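Local coordinates for protein L-iditol 2-dehydrogenase (Clostridium scindens, PDB 4OH1) that probably oxidises L-iditol and related polyols to ketoses with NAD+, as a zinc-containing member of the alcohol dehydrogenase family, at residues A169-G174 with R194-S199; T200-D205 with A219-N224; D243-G248 with Q260-D265; D265-Y270 with H294-I299. All coordinates share one frame; numbering follows the deposited sequence.

Contact 1: residues A169-G174 with R194-S199; sequences AKISYG and RLAGAS
The backbones of I171-G174 and A196-S199 run alongside each other, their end-to-end directions 41° apart, and the CA atoms of Y173 and G197 come within 4.1 Å. A backbone hydrogen bond joins the two loops. G174 N donates to G197 O at 2.8 Å, and the donor sits above the carbonyl plane, 41° out of it. The same G197 O also receives a CA-H...O contact from Y173. A second such contact runs from S172 CA to A196 O at 3.1 Å. G197 has positive phi and closes helix 184-194 as the C-prime residue of a Schellman motif.

The apolar part is small. I171 reaches across with its CG2 branch, which packs on A196 CB at 3.7 Å and on A198 CB at 4.1 Å. CG2 lies anti to the backbone N of I171 (chi1 -54° for CG1), which carries this methyl to the two alanines. The Y173 ring meets G197 CA obliquely through CD1, while its hydroxyl is hydrogen-bonded to L192 O of the second subunit. S199 OG lies 3.0 Å from G174 O. G174 O accepts a hydrogen bond from R310 NE of the second subunit.

The contact joins the loops that lead into strands 176-180 and 200-205 of the Rossmann-type domain. I171 and A198 both rest on V177 of strand 176-180 and on A193 of helix 184-194.

Contact 2: residues T200-D205 with A219-N224; sequences TITVFD and ADYALN
T202 and L223 meet through their methyls on one face of a parallel strand pair. This is the beta-alpha-beta unit of strand 200-205, helix 208-216 and strand 221-224 at the edge of the Rossmann-type sheet. L223 CD1 touches T202 CG2 at 3.9 Å and F204 CE2 at 4.0 Å. The side chains of F204 and L223 lie side by side and point the same way, and CD1 approaches the F204 ring obliquely. With chi1 of -57° the T202 hydroxyl sits beside the backbone N and turns to Y221, the methyl to L223. OG1 comes to the edge of the Y221 ring, 3.8 Å from CD2, and is hydrogen-bonded to the hydroxyl of Y242. Helix 230-238 covers this face through A234 and L237.

On the other face V203 CG2 packs against A219 CB, with helix 208-216 nearby. The strands are 26° from parallel. Four ladder bonds tie them, among them L223 N to V203 O at 2.7 Å. D205 OD1 accepts from V207 N and OD2 from A182 N, in what is probably the glycine-rich Rossmann turn.

D220 crosses I201 at about a right angle. Its carboxylate also forms a salt bridge with R314 of the second subunit. I201 O accepts from both Y221 N and D220 N, while I201 N returns a bond to the anti lone pair of D220 OD2 at 2.8 Å.

Contact 3: residues D243-G248 with Q260-D265; sequences DCVLEG and QLLARD. With EDO (1,2-ethanediol), chain F.
V245 and L262 form the tight part of this contact. V245 CG2 lies against L262 CD1 at 3.6 Å, and the two side chains meet at a slant. A chi1 of -167° extends L262 away from its own N, and the bend at chi2 of 68° brings CD1 to V245 CG2 and D243 O. The distance from CD1 to D243 O is 3.9 Å. L261 adds a looser touch, with its CB 4.4 Å from V245 CG2. This is where helix 252-261 ends and the chain returns to the sheet of the Rossmann-type domain. A268 of strand 266-270 touches both V245 and L262.

The other end is polar and wetter. D243 OD1 is 4.1 Å from A263 CB. A water donates to D243 OD1 at 3.0 Å and to R264 O at 2.9 Å. A 1,2-ethanediol molecule, probably from the crystallisation liquor, places O1 3.1 Å from D243 OD1. The diol is hydrogen-bonded to E110 OE2 of the third subunit and to R241 O. D243 OD2 accepts from S176 N.

No direct hydrogen bond crosses between the segments. The direct contact is mainly apolar, and the polar link between D243 OD1 and R264 O is made through one water.

Contact 4: residues D265-Y270 with H294-I299; sequences DGDAVY and HIHGMI
The rings of H294 and H296 each take a carboxylate oxygen at the edge. H294 NE2 donates to D265 OD1 at 2.7 Å, with the oxygen 3° from the ring plane. The same oxygen is approached from above its carboxylate plane, and it also accepts from Q292. G266 O lies at the H294 edge too, 3.1 Å from CD2. H296 NE2 donates to the anti lone pair of D267 OD1 at 2.8 Å. Here carboxylate and ring are nearly coplanar, 16° apart. D267 OD1 also sits obliquely to the H294 ring, 3.4 Å from H294 CB. V269 CG2 and A268 O approach the H296 ring obliquely. Each histidine has CG anti to its carbonyl carbon, and both rings lean toward strand 266-270.

These residues belong to the last two strands of the parallel Rossmann-type sheet. A backbone ladder joins them, including A268 N to H294 O at 2.8 Å and H296 N to A268 O. Strand 294-297 is outermost within the chain. It pairs antiparallel with a strand of the third subunit. There H294 ND1 is hydrogen-bonded to H296 ND1 of the third subunit, and H296 ND1 to H294 ND1 of that subunit.

On the opposite face of the sheet Y270 CE2 packs obliquely against I295 CG2 at 4.0 Å. H296 O lies at the Y270 ring edge. The phenol hydroxyl is hydrogen-bonded to A255 O of helix 252-261. V269 CG1 touches CB of selenomethionine M298 at 4.0 Å.

Contacts 2, 3 and 4 lie on one parallel sheet, and contact 1 closes the loops leading into two of its strands. Contacts 3 and 4 are closest, with centres 8 Å apart. They share D265, and V245 O and V269 N are 2.7 Å apart across strands 242-247 and 266-270. Contact 2 reaches contact 3 through F204 CZ and L261 CD1 at 3.5 Å. Contact 1 meets contact 3 where A169 O lies 3.2 Å from C244 SG. Contacts 1 and 2 touch the second subunit, contacts 3 and 4 the third. Contact 4 comes near the zinc site of C46, H74, E75 and E157: the M298 side chain is about 10 Å from a zinc ion and about 8 Å from that of E157.

Contact 1: residues A169-G174 with R194-S199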
# COMPACT_ATOMS: atom_id res chain seq x y z
N ALA A 169 7.37 10.34 0.10
CA ALA A 169 6.77 11.22 1.10
C ALA A 169 5.27 11.07 1.16
O ALA A 169 4.59 11.70 2.01
CB ALA A 169 7.11 12.66 0.75
N LYS A 170 4.72 10.29 0.23
CA LYS A 170 3.30 10.01 0.21
C LYS A 170 2.45 11.26 0.04
O LYS A 170 1.40 11.40 0.66
CB LYS A 170 2.92 9.24 1.46
CG LYS A 170 3.64 7.95 1.38
CD LYS A 170 3.62 7.21 2.62
CE LYS A 170 4.52 6.01 2.47
NZ LYS A 170 4.04 5.04 3.49
N ILE A 171 2.88 12.13 -0.85
CA ILE A 171 2.11 13.30 -1.07
C ILE A 171 0.80 12.85 -1.65
O ILE A 171 0.78 12.04 -2.56
CB ILE A 171 2.79 14.24 -2.00
CG1 ILE A 171 4.22 14.55 -1.49
CG2 ILE A 171 1.95 15.52 -2.07
CD1 ILE A 171 4.99 15.67 -2.35
N SER A 172 -0.31 13.32 -1.11
CA SER A 172 -1.63 12.93 -1.65
C SER A 172 -2.66 13.93 -1.20
O SER A 172 -2.34 14.89 -0.48
CB SER A 172 -1.98 11.51 -1.18
OG SER A 172 -1.93 11.40 0.24
N TYR A 173 -3.89 13.73 -1.64
CA TYR A 173 -4.98 14.68 -1.44
C TYR A 173 -5.01 15.23 -0.04
O TYR A 173 -5.08 14.49 0.96
CB TYR A 173 -6.32 14.00 -1.74
CG TYR A 173 -6.58 13.60 -3.18
CD1 TYR A 173 -6.51 14.51 -4.18
CD2 TYR A 173 -6.94 12.30 -3.49
CE1 TYR A 173 -6.77 14.13 -5.49
CE2 TYR A 173 -7.20 11.94 -4.76
CZ TYR A 173 -7.11 12.84 -5.76
OH TYR A 173 -7.38 12.45 -7.06
N GLY A 174 -4.99 16.55 0.06
CA GLY A 174 -5.24 17.14 1.34
C GLY A 174 -4.08 17.16 2.33
O GLY A 174 -4.24 17.66 3.44
N ARG A 194 1.68 20.01 -6.12
CA ARG A 194 0.41 20.45 -6.58
C ARG A 194 -0.37 19.35 -7.30
O ARG A 194 -1.60 19.21 -7.11
CB ARG A 194 0.53 21.61 -7.55
CG ARG A 194 0.86 22.90 -6.89
CD ARG A 194 -0.45 23.60 -6.55
NE ARG A 194 -0.26 24.89 -5.93
CZ ARG A 194 -1.25 25.71 -5.59
NH1 ARG A 194 -2.52 25.39 -5.82
NH2 ARG A 194 -0.96 26.86 -5.01
N LEU A 195 0.35 18.56 -8.10
CA LEU A 195 -0.24 17.54 -8.98
C LEU A 195 -0.45 16.27 -8.21
O LEU A 195 -0.83 15.27 -8.79
CB LEU A 195 0.65 17.23 -10.20
CG LEU A 195 0.74 18.40 -11.16
CD1 LEU A 195 1.95 18.24 -12.03
CD2 LEU A 195 -0.49 18.48 -12.01
N ALA A 196 -0.18 16.29 -6.92
CA ALA A 196 -0.57 15.15 -6.08
C ALA A 196 -1.64 15.53 -5.03
O ALA A 196 -1.89 14.82 -4.06
CB ALA A 196 0.64 14.61 -5.44
N GLY A 197 -2.28 16.69 -5.21
CA GLY A 197 -3.33 17.06 -4.33
C GLY A 197 -2.99 17.72 -3.02
O GLY A 197 -3.87 17.89 -2.16
N ALA A 198 -1.75 18.18 -2.87
CA ALA A 198 -1.38 18.86 -1.67
C ALA A 198 -2.16 20.12 -1.50
O ALA A 198 -2.29 20.88 -2.45
CB ALA A 198 0.08 19.17 -1.64
N SER A 199 -2.65 20.36 -0.26
CA SER A 199 -3.51 21.50 0.01
C SER A 199 -2.71 22.61 0.66
O SER A 199 -3.15 23.76 0.62
CB SER A 199 -4.69 21.08 0.87
OG SER A 199 -4.26 20.30 1.97

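Contact 2: residues T200-D205 with A219-N224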
# COMPACT_ATOMS: atom_id res chain seq x y z
N THR A 200 -1.55 22.29 1.24
CA THR A 200 -0.59 23.34 1.66
C THR A 200 0.84 22.99 1.26
O THR A 200 1.27 21.89 1.50
CB THR A 200 -0.66 23.57 3.15
OG1 THR A 200 -1.96 24.00 3.47
CG2 THR A 200 0.31 24.65 3.60
N ILE A 201 1.53 23.90 0.56
CA ILE A 201 2.92 23.67 0.11
C ILE A 201 3.79 24.82 0.58
O ILE A 201 3.54 25.94 0.22
CB ILE A 201 3.03 23.57 -1.40
CG1 ILE A 201 2.14 22.44 -1.92
CG2 ILE A 201 4.45 23.28 -1.78
CD1 ILE A 201 1.91 22.38 -3.44
N THR A 202 4.76 24.55 1.43
CA THR A 202 5.68 25.59 1.95
C THR A 202 7.10 25.23 1.62
O THR A 202 7.57 24.13 1.92
CB THR A 202 5.58 25.65 3.47
OG1 THR A 202 4.23 25.91 3.83
CG2 THR A 202 6.46 26.74 4.04
N VAL A 203 7.79 26.14 0.98
CA VAL A 203 9.21 25.96 0.64
C VAL A 203 10.10 26.78 1.56
O VAL A 203 9.78 27.93 1.95
CB VAL A 203 9.45 26.32 -0.83
CG1 VAL A 203 10.93 26.27 -1.22
CG2 VAL A 203 8.65 25.38 -1.74
N PHE A 204 11.25 26.20 1.90
CA PHE A 204 12.20 26.85 2.79
C PHE A 204 13.53 27.04 2.06
O PHE A 204 13.98 26.13 1.41
CB PHE A 204 12.42 26.00 4.06
CG PHE A 204 11.20 25.81 4.88
CD1 PHE A 204 10.26 24.85 4.53
CD2 PHE A 204 11.00 26.53 6.06
CE1 PHE A 204 9.13 24.62 5.31
CE2 PHE A 204 9.87 26.30 6.84
CZ PHE A 204 8.93 25.31 6.42
N ASP A 205 14.13 28.22 2.15
CA ASP A 205 15.49 28.43 1.62
C ASP A 205 16.15 29.61 2.32
O ASP A 205 15.45 30.31 3.03
CB ASP A 205 15.42 28.69 0.09
CG ASP A 205 16.75 28.45 -0.62
OD1 ASP A 205 17.64 29.35 -0.66
OD2 ASP A 205 16.94 27.35 -1.20
N ALA A 219 3.98 27.31 -4.94
CA ALA A 219 4.01 27.11 -3.53
C ALA A 219 3.04 28.07 -2.91
O ALA A 219 2.90 29.17 -3.37
CB ALA A 219 5.35 27.40 -3.00
N ASP A 220 2.41 27.67 -1.82
CA ASP A 220 1.56 28.58 -1.06
C ASP A 220 2.39 29.54 -0.21
O ASP A 220 2.07 30.72 -0.12
CB ASP A 220 0.57 27.79 -0.15
CG ASP A 220 -0.29 26.83 -0.93
OD1 ASP A 220 -1.17 27.30 -1.64
OD2 ASP A 220 -0.09 25.60 -0.92
N TYR A 221 3.44 29.04 0.43
CA TYR A 221 4.26 29.89 1.24
C TYR A 221 5.72 29.59 0.94
O TYR A 221 6.08 28.48 0.56
CB TYR A 221 3.99 29.62 2.73
CG TYR A 221 2.55 29.79 3.08
CD1 TYR A 221 1.97 31.05 3.12
CD2 TYR A 221 1.75 28.70 3.33
CE1 TYR A 221 0.66 31.23 3.42
CE2 TYR A 221 0.39 28.87 3.62
CZ TYR A 221 -0.12 30.15 3.66
OH TYR A 221 -1.42 30.36 3.93
N ALA A 222 6.55 30.58 1.15
CA ALA A 222 7.97 30.44 0.93
C ALA A 222 8.70 31.19 2.03
O ALA A 222 8.54 32.38 2.16
CB ALA A 222 8.35 30.97 -0.41
N LEU A 223 9.48 30.47 2.83
CA LEU A 223 10.01 31.04 4.04
C LEU A 223 11.51 30.92 4.12
O LEU A 223 12.12 29.97 3.61
CB LEU A 223 9.42 30.32 5.25
CG LEU A 223 7.91 30.36 5.43
CD1 LEU A 223 7.47 29.50 6.60
CD2 LEU A 223 7.49 31.79 5.59
N ASN A 224 12.09 31.87 4.84
CA ASN A 224 13.52 31.89 5.06
C ASN A 224 13.95 30.96 6.19
O ASN A 224 13.60 31.18 7.36
CB ASN A 224 13.98 33.28 5.37
CG ASN A 224 15.47 33.38 5.32
OD1 ASN A 224 16.21 32.55 5.89
ND2 ASN A 224 15.94 34.34 4.55

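Contact 3: residues D243-G248 with Q260-D265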
# COMPACT_ATOMS: atom_id res chain seq x y z
N ASP A 243 2.51 17.10 6.85
CA ASP A 243 2.39 15.64 6.62
C ASP A 243 3.57 15.02 5.85
O ASP A 243 3.91 13.87 6.06
CB ASP A 243 1.09 15.28 5.93
CG ASP A 243 -0.13 15.88 6.63
OD1 ASP A 243 -0.37 15.64 7.82
OD2 ASP A 243 -0.84 16.63 5.97
N CYS A 244 4.21 15.83 5.01
CA CYS A 244 5.21 15.40 4.10
C CYS A 244 6.36 16.39 4.21
O CYS A 244 6.13 17.58 4.11
CB CYS A 244 4.67 15.44 2.68
SG CYS A 244 3.12 14.50 2.44
N VAL A 245 7.55 15.91 4.47
CA VAL A 245 8.75 16.75 4.47
C VAL A 245 9.79 16.17 3.49
O VAL A 245 10.12 14.96 3.53
CB VAL A 245 9.33 16.87 5.91
CG1 VAL A 245 10.71 17.49 5.91
CG2 VAL A 245 8.40 17.70 6.81
N LEU A 246 10.29 17.05 2.62
CA LEU A 246 11.24 16.65 1.58
C LEU A 246 12.52 17.43 1.71
O LEU A 246 12.52 18.63 1.48
CB LEU A 246 10.66 16.94 0.21
CG LEU A 246 9.56 15.89 0.04
CD1 LEU A 246 8.33 16.56 -0.10
CD2 LEU A 246 9.87 14.93 -1.02
N GLU A 247 13.59 16.73 2.05
CA GLU A 247 14.91 17.39 2.34
C GLU A 247 15.87 17.22 1.17
O GLU A 247 16.38 16.13 0.91
CB GLU A 247 15.55 16.83 3.60
CG GLU A 247 16.58 17.80 4.29
CD GLU A 247 17.58 18.47 3.34
OE1 GLU A 247 18.48 17.82 2.76
OE2 GLU A 247 17.45 19.70 3.20
N GLY A 248 16.07 18.33 0.45
CA GLY A 248 16.91 18.38 -0.74
C GLY A 248 18.11 19.35 -0.66
O GLY A 248 18.81 19.51 -1.63
N GLN A 260 11.61 18.50 12.70
CA GLN A 260 10.79 19.25 13.64
C GLN A 260 9.43 19.66 13.13
O GLN A 260 8.48 19.70 13.88
CB GLN A 260 11.53 20.50 14.07
CG GLN A 260 12.70 20.18 14.92
CD GLN A 260 13.34 21.42 15.48
OE1 GLN A 260 13.41 22.47 14.81
NE2 GLN A 260 13.82 21.31 16.73
N LEU A 261 9.38 19.99 11.85
CA LEU A 261 8.16 20.35 11.11
C LEU A 261 7.22 19.20 10.86
O LEU A 261 6.03 19.38 10.62
CB LEU A 261 8.53 20.92 9.74
CG LEU A 261 9.21 22.28 9.71
CD1 LEU A 261 9.76 22.51 8.33
CD2 LEU A 261 8.28 23.39 10.11
N LEU A 262 7.73 18.00 10.94
CA LEU A 262 6.98 16.86 10.57
C LEU A 262 5.83 16.54 11.56
O LEU A 262 6.02 16.45 12.75
CB LEU A 262 7.96 15.67 10.45
CG LEU A 262 7.32 14.45 9.75
CD1 LEU A 262 7.03 14.69 8.30
CD2 LEU A 262 8.26 13.26 9.92
N ALA A 263 4.63 16.37 11.04
CA ALA A 263 3.46 15.99 11.84
C ALA A 263 3.54 14.60 12.39
O ALA A 263 4.35 13.78 11.93
CB ALA A 263 2.23 16.11 11.01
N ARG A 264 2.69 14.31 13.37
CA ARG A 264 2.57 12.96 13.89
C ARG A 264 2.13 12.06 12.76
O ARG A 264 1.31 12.46 11.95
CB ARG A 264 1.58 12.89 15.05
CG ARG A 264 1.97 13.74 16.24
CD ARG A 264 0.93 13.65 17.40
NE ARG A 264 1.18 12.48 18.25
CZ ARG A 264 0.30 11.99 19.11
NH1 ARG A 264 -0.90 12.56 19.24
NH2 ARG A 264 0.58 10.93 19.86
N ASP A 265 2.70 10.87 12.67
CA ASP A 265 2.46 9.99 11.56
C ASP A 265 2.91 10.53 10.17
O ASP A 265 2.51 10.00 9.16
CB ASP A 265 0.98 9.58 11.49
CG ASP A 265 0.77 8.26 10.75
OD1 ASP A 265 1.64 7.35 10.89
OD2 ASP A 265 -0.25 8.11 10.03
C1 EDO F . -2.12 17.54 10.85
O1 EDO F . -1.49 17.87 9.61
C2 EDO F . -3.61 17.84 10.75
O2 EDO F . -4.21 17.10 9.65
O HOH W 1 0.85 13.18 9.13

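Contact 4: residues D265-Y270 with H294-I299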
# COMPACT_ATOMS: atom_id res chain seq x y z
N ASP A 265 2.70 10.87 12.67
CA ASP A 265 2.46 9.99 11.56
C ASP A 265 2.91 10.53 10.17
O ASP A 265 2.51 10.00 9.16
CB ASP A 265 0.98 9.58 11.49
CG ASP A 265 0.77 8.26 10.75
OD1 ASP A 265 1.64 7.35 10.89
OD2 ASP A 265 -0.25 8.11 10.03
N GLY A 266 3.69 11.59 10.13
CA GLY A 266 4.14 12.16 8.87
C GLY A 266 5.32 11.41 8.24
O GLY A 266 5.94 10.57 8.89
N ASP A 267 5.63 11.76 6.98
CA ASP A 267 6.71 11.10 6.23
C ASP A 267 7.71 12.13 5.82
O ASP A 267 7.40 13.08 5.08
CB ASP A 267 6.21 10.39 5.00
CG ASP A 267 5.32 9.24 5.32
OD1 ASP A 267 5.87 8.14 5.52
OD2 ASP A 267 4.07 9.43 5.38
N ALA A 268 8.92 11.93 6.29
CA ALA A 268 10.07 12.77 5.87
C ALA A 268 11.03 11.97 4.98
O ALA A 268 11.45 10.86 5.36
CB ALA A 268 10.82 13.27 7.07
N VAL A 269 11.44 12.60 3.88
CA VAL A 269 12.31 11.98 2.89
C VAL A 269 13.57 12.82 2.71
O VAL A 269 13.52 14.01 2.36
CB VAL A 269 11.62 11.84 1.54
CG1 VAL A 269 12.50 11.08 0.60
CG2 VAL A 269 10.33 11.04 1.69
N TYR A 270 14.70 12.15 2.93
CA TYR A 270 16.03 12.71 2.84
C TYR A 270 16.67 12.14 1.60
O TYR A 270 17.13 11.02 1.60
CB TYR A 270 16.82 12.40 4.12
CG TYR A 270 16.22 13.08 5.32
CD1 TYR A 270 16.55 14.39 5.66
CD2 TYR A 270 15.27 12.45 6.09
CE1 TYR A 270 15.97 15.03 6.78
CE2 TYR A 270 14.68 13.08 7.18
CZ TYR A 270 15.05 14.36 7.53
OH TYR A 270 14.41 14.96 8.59
N HIS A 294 7.85 8.89 10.40
CA HIS A 294 8.43 7.95 9.45
C HIS A 294 9.52 8.74 8.74
O HIS A 294 9.25 9.81 8.16
CB HIS A 294 7.41 7.40 8.45
CG HIS A 294 6.13 6.97 9.08
ND1 HIS A 294 5.97 5.74 9.65
CD2 HIS A 294 4.96 7.62 9.24
CE1 HIS A 294 4.76 5.65 10.18
NE2 HIS A 294 4.14 6.78 9.95
N ILE A 295 10.75 8.20 8.82
CA ILE A 295 11.93 8.83 8.23
C ILE A 295 12.49 7.90 7.14
O ILE A 295 12.82 6.73 7.41
CB ILE A 295 12.97 9.01 9.34
CG1 ILE A 295 12.41 10.04 10.34
CG2 ILE A 295 14.30 9.48 8.77
CD1 ILE A 295 13.16 10.10 11.60
N HIS A 296 12.60 8.43 5.94
CA HIS A 296 13.00 7.64 4.80
C HIS A 296 14.18 8.23 4.09
O HIS A 296 14.32 9.48 3.98
CB HIS A 296 11.91 7.62 3.72
CG HIS A 296 10.55 7.33 4.23
ND1 HIS A 296 10.11 6.05 4.50
CD2 HIS A 296 9.50 8.14 4.50
CE1 HIS A 296 8.86 6.09 4.92
NE2 HIS A 296 8.47 7.35 4.94
N GLY A 297 14.97 7.34 3.53
CA GLY A 297 15.91 7.71 2.49
C GLY A 297 15.36 7.46 1.08
O GLY A 297 14.24 6.97 0.88
N MSE A 298 16.18 7.80 0.09
CA MSE A 298 15.82 7.71 -1.33
C MSE A 298 17.13 7.60 -2.18
O MSE A 298 17.91 8.57 -2.25
CB MSE A 298 15.01 8.95 -1.73
CG MSE A 298 13.82 8.68 -2.69
SE MSE A 298 14.50 7.98 -4.36
CE MSE A 298 15.25 9.70 -5.02
N ILE A 299 17.36 6.44 -2.80
CA ILE A 299 18.45 6.33 -3.81
C ILE A 299 18.00 5.96 -5.25
O ILE A 299 17.50 4.85 -5.53
CB ILE A 299 19.65 5.40 -3.40
CG1 ILE A 299 20.81 5.59 -4.44
CG2 ILE A 299 19.16 3.93 -3.18
CD1 ILE A 299 22.27 5.54 -3.94